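Local coordinates for protein glycerol Dehydrogenase (Unidentified, PDB 5XN8) that probably catalyses the NAD-dependent oxidation of glycerol to dihydroxyacetone as a zinc-containing member of the iron-containing alcohol dehydrogenase family, at residues S128-E133 / F137-I142; T175-K180 / L205-L210; T261-C266 / D319-A324. One frame throughout, in Å; residues are numbered along the deposited sequence.

Contact 1 of 3, residues S128-E133 / F137-I142; sequences SVIYTE and FEEYLI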
# COMPACT_ATOMS: atom_id res chain seq x y z
N SER A 128 32.79 -27.30 21.78
CA SER A 128 33.57 -28.27 21.04
C SER A 128 32.78 -29.57 20.95
O SER A 128 32.16 -30.00 21.93
CB SER A 128 34.92 -28.52 21.72
OG SER A 128 35.79 -27.42 21.55
N VAL A 129 32.78 -30.18 19.77
CA VAL A 129 32.15 -31.48 19.56
C VAL A 129 33.24 -32.52 19.67
O VAL A 129 34.13 -32.60 18.81
CB VAL A 129 31.45 -31.58 18.18
CG1 VAL A 129 30.60 -32.84 18.12
CG2 VAL A 129 30.60 -30.34 17.93
N ILE A 130 33.19 -33.32 20.74
CA ILE A 130 34.22 -34.30 21.06
C ILE A 130 33.84 -35.67 20.46
O ILE A 130 32.71 -36.13 20.60
CB ILE A 130 34.45 -34.43 22.59
CG1 ILE A 130 34.92 -33.09 23.19
CG2 ILE A 130 35.44 -35.55 22.91
CD1 ILE A 130 36.20 -32.53 22.60
N TYR A 131 34.83 -36.29 19.82
CA TYR A 131 34.70 -37.57 19.14
C TYR A 131 35.68 -38.56 19.75
O TYR A 131 36.64 -38.17 20.40
CB TYR A 131 35.02 -37.37 17.66
CG TYR A 131 33.97 -36.59 16.91
CD1 TYR A 131 32.89 -37.25 16.34
CD2 TYR A 131 34.04 -35.20 16.77
CE1 TYR A 131 31.90 -36.56 15.64
CE2 TYR A 131 33.06 -34.50 16.09
CZ TYR A 131 31.99 -35.18 15.53
OH TYR A 131 31.02 -34.50 14.84
N THR A 132 35.43 -39.86 19.54
CA THR A 132 36.42 -40.88 19.89
C THR A 132 37.47 -40.90 18.78
O THR A 132 37.28 -40.25 17.74
CB THR A 132 35.81 -42.28 20.08
OG1 THR A 132 36.85 -43.14 20.54
CG2 THR A 132 35.32 -42.83 18.84
N GLU A 133 38.58 -41.61 18.98
CA GLU A 133 39.61 -41.71 17.95
C GLU A 133 39.08 -42.38 16.67
O GLU A 133 39.46 -42.00 15.57
CB GLU A 133 40.84 -42.46 18.47
CG GLU A 133 42.14 -42.09 17.77
CD GLU A 133 42.75 -40.81 18.29
OE1 GLU A 133 42.07 -39.77 18.33
OE2 GLU A 133 43.94 -40.84 18.66
N PHE A 137 30.77 -39.95 17.91
CA PHE A 137 30.48 -38.87 18.86
C PHE A 137 30.56 -39.37 20.30
O PHE A 137 30.07 -40.46 20.60
CB PHE A 137 29.09 -38.27 18.57
CG PHE A 137 28.57 -37.37 19.66
CD1 PHE A 137 28.95 -36.03 19.71
CD2 PHE A 137 27.70 -37.85 20.63
CE1 PHE A 137 28.47 -35.20 20.72
CE2 PHE A 137 27.21 -37.02 21.63
CZ PHE A 137 27.60 -35.70 21.68
N GLU A 138 31.16 -38.56 21.18
CA GLU A 138 31.32 -38.88 22.60
C GLU A 138 30.53 -37.92 23.50
O GLU A 138 29.67 -38.36 24.28
CB GLU A 138 32.80 -38.86 22.97
CG GLU A 138 33.13 -39.49 24.31
CD GLU A 138 34.60 -39.40 24.67
OE1 GLU A 138 35.46 -39.40 23.76
OE2 GLU A 138 34.91 -39.31 25.88
N GLU A 139 30.82 -36.63 23.40
CA GLU A 139 30.18 -35.61 24.25
C GLU A 139 30.34 -34.20 23.68
O GLU A 139 30.98 -34.01 22.64
CB GLU A 139 30.76 -35.68 25.67
CG GLU A 139 32.27 -35.55 25.75
CD GLU A 139 32.81 -35.52 27.17
OE1 GLU A 139 32.25 -34.80 28.02
OE2 GLU A 139 33.81 -36.23 27.44
N TYR A 140 29.73 -33.22 24.36
CA TYR A 140 29.93 -31.80 24.10
C TYR A 140 30.66 -31.17 25.28
O TYR A 140 30.27 -31.36 26.43
CB TYR A 140 28.59 -31.07 23.97
CG TYR A 140 27.79 -31.37 22.72
CD1 TYR A 140 28.31 -31.11 21.45
CD2 TYR A 140 26.49 -31.87 22.81
CE1 TYR A 140 27.56 -31.36 20.30
CE2 TYR A 140 25.74 -32.12 21.68
CZ TYR A 140 26.27 -31.87 20.43
OH TYR A 140 25.50 -32.12 19.31
N LEU A 141 31.72 -30.40 25.00
CA LEU A 141 32.34 -29.54 26.00
C LEU A 141 31.92 -28.09 25.74
O LEU A 141 32.31 -27.48 24.75
CB LEU A 141 33.87 -29.65 25.96
CG LEU A 141 34.45 -31.02 26.35
CD1 LEU A 141 35.97 -30.94 26.32
CD2 LEU A 141 33.95 -31.52 27.70
N ILE A 142 31.10 -27.56 26.65
CA ILE A 142 30.66 -26.17 26.62
C ILE A 142 31.61 -25.41 27.54
O ILE A 142 31.78 -25.78 28.69
CB ILE A 142 29.22 -26.02 27.14
CG1 ILE A 142 28.26 -26.96 26.39
CG2 ILE A 142 28.76 -24.56 27.05
CD1 ILE A 142 27.01 -27.29 27.19
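Ile130 and Leu141 meet through matching first torsions: each carries CG1 or CG beside its backbone N (chi1 -61° and -65°), and the two branches cross with Ile130 CG1 3.8 Å from Leu141 CG. On the opposite face of the hairpin, Val129 sets CG1 anti to its N (chi1 -170°), which brings that methyl to the edge of the Phe137 ring, in its plane, 3.9 Å from Phe137 CD1. Its other methyl, CG2, reaches the edge of Tyr140 at CE1. Along their own strand, Phe137 CE1 lies over the centre of the Tyr140 ring. Between these two faces runs an antiparallel pairing. Ser128 and Leu141 exchange both of their backbone bonds, whereas Ile130 N reaches Glu139 O at 3.0 Å. The register then slips by one residue. Ile130 O takes Glu138 N at 2.9 Å and, weakly, Glu139 N at 3.4 Å, so two consecutive residues face one: a classic beta bulge. Beyond it the side chains of Tyr131 and Phe137 diverge, and the Tyr131 ring comes close to the Phe137 backbone through CD1, 3.8 Å from Phe137 N. Tyr131, probably an NAD(+)-binding residue as in a close relative, also makes a cation-pi contact with Lys95, another such position. The hairpin of strands 127-131 and 137-142 is bordered by two helices: Ile130 rests on His70 and Ile73 of helix 70-83, with Glu139 hydrogen-bonded to His70, while Ser128 OG bonds to Asp98 O and Leu141 touches Tyr106, both on helix 94-107.

Contact 2 of 3, residues T175-K180 / L205-L210; sequences TWFEAK and LCYDTL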
# COMPACT_ATOMS: atom_id res chain seq x y z
N THR A 175 18.54 -20.66 11.83
CA THR A 175 18.84 -19.87 13.03
C THR A 175 17.67 -19.01 13.47
O THR A 175 17.30 -19.04 14.64
CB THR A 175 20.10 -19.01 12.82
OG1 THR A 175 21.18 -19.87 12.48
CG2 THR A 175 20.45 -18.24 14.06
N TRP A 176 17.09 -18.27 12.53
CA TRP A 176 15.88 -17.45 12.82
C TRP A 176 14.71 -18.27 13.36
O TRP A 176 14.03 -17.83 14.28
CB TRP A 176 15.43 -16.69 11.56
CG TRP A 176 14.05 -16.12 11.68
CD1 TRP A 176 12.99 -16.43 10.90
CD2 TRP A 176 13.58 -15.18 12.65
NE1 TRP A 176 11.89 -15.73 11.31
CE2 TRP A 176 12.22 -14.96 12.39
CE3 TRP A 176 14.19 -14.50 13.72
CZ2 TRP A 176 11.44 -14.08 13.15
CZ3 TRP A 176 13.41 -13.63 14.48
CH2 TRP A 176 12.05 -13.43 14.19
N PHE A 177 14.47 -19.44 12.78
CA PHE A 177 13.28 -20.21 13.13
C PHE A 177 13.37 -20.86 14.50
O PHE A 177 12.37 -20.91 15.24
CB PHE A 177 12.98 -21.25 12.06
CG PHE A 177 12.63 -20.64 10.74
CD1 PHE A 177 11.37 -20.09 10.54
CD2 PHE A 177 13.57 -20.57 9.73
CE1 PHE A 177 11.05 -19.50 9.33
CE2 PHE A 177 13.25 -19.97 8.51
CZ PHE A 177 11.98 -19.44 8.31
N GLU A 178 14.56 -21.34 14.85
CA GLU A 178 14.84 -21.90 16.16
C GLU A 178 15.02 -20.83 17.23
O GLU A 178 14.62 -21.02 18.40
CB GLU A 178 16.10 -22.77 16.11
CG GLU A 178 15.97 -23.98 15.18
CD GLU A 178 17.22 -24.83 15.18
OE1 GLU A 178 18.22 -24.44 14.56
OE2 GLU A 178 17.19 -25.91 15.78
N ALA A 179 15.67 -19.73 16.87
CA ALA A 179 15.81 -18.59 17.79
C ALA A 179 14.42 -18.09 18.16
O ALA A 179 14.08 -18.04 19.34
CB ALA A 179 16.62 -17.49 17.15
N LYS A 180 13.62 -17.77 17.13
CA LYS A 180 12.25 -17.24 17.31
C LYS A 180 11.33 -18.19 18.08
O LYS A 180 10.46 -17.74 18.82
CB LYS A 180 11.65 -16.87 15.95
CG LYS A 180 10.27 -16.21 15.97
CD LYS A 180 10.24 -14.98 16.86
CE LYS A 180 9.04 -14.10 16.57
NZ LYS A 180 7.77 -14.66 17.12
N LEU A 205 18.32 -11.12 10.93
CA LEU A 205 19.21 -10.60 9.89
C LEU A 205 19.90 -11.72 9.12
O LEU A 205 20.08 -11.63 7.91
CB LEU A 205 20.25 -9.66 10.50
CG LEU A 205 21.17 -8.96 9.50
CD1 LEU A 205 20.39 -7.99 8.62
CD2 LEU A 205 22.29 -8.25 10.24
N CYS A 206 20.32 -12.76 9.83
CA CYS A 206 20.88 -13.96 9.20
C CYS A 206 19.97 -14.46 8.07
O CYS A 206 20.41 -14.63 6.92
CB CYS A 206 21.06 -15.05 10.24
SG CYS A 206 21.85 -16.54 9.65
N TYR A 207 18.69 -14.65 8.41
CA TYR A 207 17.68 -15.16 7.49
C TYR A 207 17.42 -14.23 6.31
O TYR A 207 17.38 -14.70 5.17
CB TYR A 207 16.37 -15.44 8.27
CG TYR A 207 15.20 -15.90 7.43
CD1 TYR A 207 15.24 -17.11 6.73
CD2 TYR A 207 14.04 -15.13 7.34
CE1 TYR A 207 14.16 -17.53 5.97
CE2 TYR A 207 12.96 -15.54 6.59
CZ TYR A 207 13.03 -16.75 5.89
OH TYR A 207 11.97 -17.16 5.12
N ASP A 208 17.25 -12.93 6.57
CA ASP A 208 17.01 -11.95 5.49
C ASP A 208 18.22 -11.81 4.57
O ASP A 208 18.06 -11.55 3.38
CB ASP A 208 16.64 -10.56 6.04
CG ASP A 208 15.32 -10.55 6.81
OD1 ASP A 208 14.40 -11.34 6.49
OD2 ASP A 208 15.20 -9.73 7.75
N THR A 209 19.41 -11.95 5.13
CA THR A 209 20.66 -11.91 4.37
C THR A 209 20.78 -13.12 3.43
O THR A 209 21.18 -12.96 2.28
CB THR A 209 21.89 -11.82 5.30
OG1 THR A 209 21.77 -10.67 6.12
CG2 THR A 209 23.18 -11.73 4.50
N LEU A 210 20.42 -14.31 3.90
CA LEU A 210 20.40 -15.49 3.02
C LEU A 210 19.50 -15.28 1.81
O LEU A 210 19.92 -15.55 0.68
CB LEU A 210 19.96 -16.75 3.76
CG LEU A 210 20.88 -17.34 4.80
CD1 LEU A 210 20.20 -18.49 5.53
CD2 LEU A 210 22.18 -17.80 4.18
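The Tyr207 ring receives the edge of Phe177 on its face, a T-shaped pair with centroids 5.0 Å apart and planes at 75°. Within this pair, Phe177 CE2 comes to 3.6 Å from Tyr207 CE1, and Phe177 CZ lies near Tyr207 CZ and OH. Trp176 meets the same tyrosine differently: its five-membered ring is nearly parallel to the phenol ring, at 21°, but slid so far that the two barely overlap. Within their own helix the neighbours are also layered, since Trp176 CD1 sits over the centre of one Phe177 face and Lys180 CB covers part of a Trp176 face. The backbones bring Trp176 CB to 3.6 Å from Tyr207 CB; with CG anti to the backbone N in both residues, the rings are carried onward from there as the slid pair. A smaller contact, Thr175 CB to Cys206 SG at 4.4 Å, extends the packing beside it. No hydrogen bond crosses the interface. Helix 290-303 adds Thr295 and Val296 against Tyr207, and Arg204 makes a cation-pi contact with Trp176. The two segments run antiparallel at 156° with axes 9.2 Å apart, and their side chains form an aromatic cluster in the all-helical part of the fold. The metal site is near: the Thr175 side chain is about 7 Å from the zinc ion, and Glu178 hydrogen-bonds His254 ND1, a second-shell link to a zinc ligand.

Contact 3 of 3, residues T261-C266 / D319-A324; sequences TILEEC and DDKIAA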
# COMPACT_ATOMS: atom_id res chain seq x y z
N THR A 261 21.01 -38.78 12.43
CA THR A 261 22.33 -39.41 12.50
C THR A 261 22.28 -40.91 12.79
O THR A 261 23.29 -41.60 12.61
CB THR A 261 23.27 -38.71 13.50
OG1 THR A 261 22.67 -38.71 14.81
CG2 THR A 261 23.55 -37.27 13.07
N ILE A 262 21.12 -41.42 13.22
CA ILE A 262 20.92 -42.88 13.44
C ILE A 262 20.82 -43.67 12.13
O ILE A 262 21.00 -44.89 12.14
CB ILE A 262 19.67 -43.16 14.35
CG1 ILE A 262 19.99 -42.86 15.84
CG2 ILE A 262 19.12 -44.57 14.23
CD1 ILE A 262 20.24 -41.40 16.14
N LEU A 263 20.52 -43.00 11.03
CA LEU A 263 20.44 -43.63 9.71
C LEU A 263 21.76 -43.46 8.97
O LEU A 263 22.21 -42.34 8.74
CB LEU A 263 19.29 -43.01 8.90
CG LEU A 263 17.93 -42.99 9.61
CD1 LEU A 263 16.90 -42.35 8.71
CD2 LEU A 263 17.47 -44.39 10.02
N GLU A 264 22.38 -44.59 8.60
CA GLU A 264 23.70 -44.59 7.95
C GLU A 264 23.68 -44.00 6.53
O GLU A 264 24.68 -43.44 6.07
CB GLU A 264 24.31 -45.99 7.96
CG GLU A 264 23.53 -47.02 7.15
CD GLU A 264 24.26 -48.35 6.99
OE1 GLU A 264 25.51 -48.36 6.80
OE2 GLU A 264 23.58 -49.41 7.04
N GLU A 265 22.54 -44.13 5.85
CA GLU A 265 22.31 -43.47 4.54
C GLU A 265 22.48 -41.94 4.54
O GLU A 265 22.78 -41.37 3.49
CB GLU A 265 20.92 -43.82 3.97
CG GLU A 265 19.74 -43.75 4.95
CD GLU A 265 19.27 -45.10 5.41
OE1 GLU A 265 19.94 -45.70 6.29
OE2 GLU A 265 18.21 -45.53 4.90
N CYS A 266 22.27 -41.30 5.68
CA CYS A 266 22.49 -39.85 5.83
C CYS A 266 23.93 -39.43 6.17
O CYS A 266 24.21 -38.23 6.22
CB CYS A 266 21.55 -39.29 6.91
SG CYS A 266 19.81 -39.53 6.55
N ASP A 319 8.57 -45.38 6.70
CA ASP A 319 7.72 -45.29 7.89
C ASP A 319 8.48 -45.70 9.16
O ASP A 319 8.48 -44.96 10.14
CB ASP A 319 6.46 -46.16 7.73
CG ASP A 319 5.40 -45.84 8.78
OD1 ASP A 319 5.23 -44.66 9.16
OD2 ASP A 319 4.71 -46.78 9.23
N ASP A 320 9.14 -46.86 9.11
CA ASP A 320 9.89 -47.36 10.27
C ASP A 320 11.10 -46.47 10.61
O ASP A 320 11.33 -46.17 11.79
CB ASP A 320 10.34 -48.81 10.03
CG ASP A 320 10.70 -49.56 11.32
OD1 ASP A 320 10.55 -48.98 12.42
OD2 ASP A 320 11.16 -50.73 11.22
N LYS A 321 11.85 -46.04 9.60
CA LYS A 321 13.05 -45.22 9.81
C LYS A 321 12.73 -43.82 10.34
O LYS A 321 13.47 -43.30 11.18
CB LYS A 321 13.87 -45.10 8.53
CG LYS A 321 14.59 -46.38 8.16
CD LYS A 321 15.30 -46.23 6.82
CE LYS A 321 15.85 -47.55 6.32
NZ LYS A 321 16.27 -47.42 4.90
N ILE A 322 11.67 -43.20 9.83
CA ILE A 322 11.25 -41.88 10.30
C ILE A 322 10.67 -41.96 11.71
O ILE A 322 10.83 -41.02 12.49
CB ILE A 322 10.28 -41.19 9.30
CG1 ILE A 322 11.02 -40.88 7.99
CG2 ILE A 322 9.67 -39.91 9.88
CD1 ILE A 322 12.28 -40.05 8.15
N ALA A 323 10.03 -43.08 12.05
CA ALA A 323 9.57 -43.31 13.42
C ALA A 323 10.75 -43.36 14.38
O ALA A 323 10.71 -42.73 15.44
CB ALA A 323 8.75 -44.58 13.53
N ALA A 324 11.81 -44.08 14.00
CA ALA A 324 13.04 -44.14 14.80
C ALA A 324 13.75 -42.78 14.92
O ALA A 324 14.24 -42.43 15.99
CB ALA A 324 13.99 -45.18 14.24
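Leu263 lays its two methyls against the first carbons of the Lys321 side chain: CD2 is 4.0 Å from Lys321 CB and equally near Lys321 CG, with CD1 close to the same CB. The two side chains cross obliquely; the leucine methyls meet the root of the lysine, and NZ lies beyond them. From there Lys321 runs out in an extended chain, every torsion beyond CG close to 180°, past the leucine and on to Glu265. The glutamate arrives from the opposite direction. Its CG sits between the backbone N and the carbonyl carbon (chi1 45°), and a bend at chi2 (-104°) directs the carboxylate to the lysine, where Glu265 OE2 accepts a hydrogen bond from Lys321 NZ at 2.7 Å as part of a salt bridge. Glu265 OE2 accepts through its syn lone pair, on the side of the other carboxylate oxygen. The final carbons of the lysine follow the same oxygen, Glu265 OE2 lying 3.4 Å from Lys321 CE. One side chain thus does two jobs, apolar along its base and ionic at its tip. Lys321 NZ also donates to the backbone O of Glu316, so the ammonium is gripped from two sources, which probably helps fix its position. Around this pair, Val314 touches Glu265, and Leu263 continues onto Val325 of helix 318-329. On the loop side, Cys266 N bonds back to Leu263 O at 3.2 Å, closing the short 3-10 turn that carries Glu265. Away from the zinc and the probable nucleotide site, this is tertiary packing of the helical part of the fold: a salt bridge at the tip of Lys321 and a leucine against its base join the loop between helices 252-260 and 271-285 to helix 318-329.

The three contacts follow one another along the chain, each closing before the next opens. Contact 1 is the hairpin of strands 127-131 and 137-142, contact 2 pairs helices 162-185 and 197-223, and contact 3 sets the loop after helix 252-260 against helix 318-329. Centres of contacts 1 and 2 lie about 27 Å apart, on opposite sides of the chain's centre, as far as those of contacts 2 and 3; those of contacts 1 and 3 are about 22 Å apart, and none touch. Contact 1 lies by the probable nucleotide site, yet Tyr140 of contact 1 and Thr175 of contact 2 both come within about 8 Å of the zinc ion. Contact 3 is packing among the later helices.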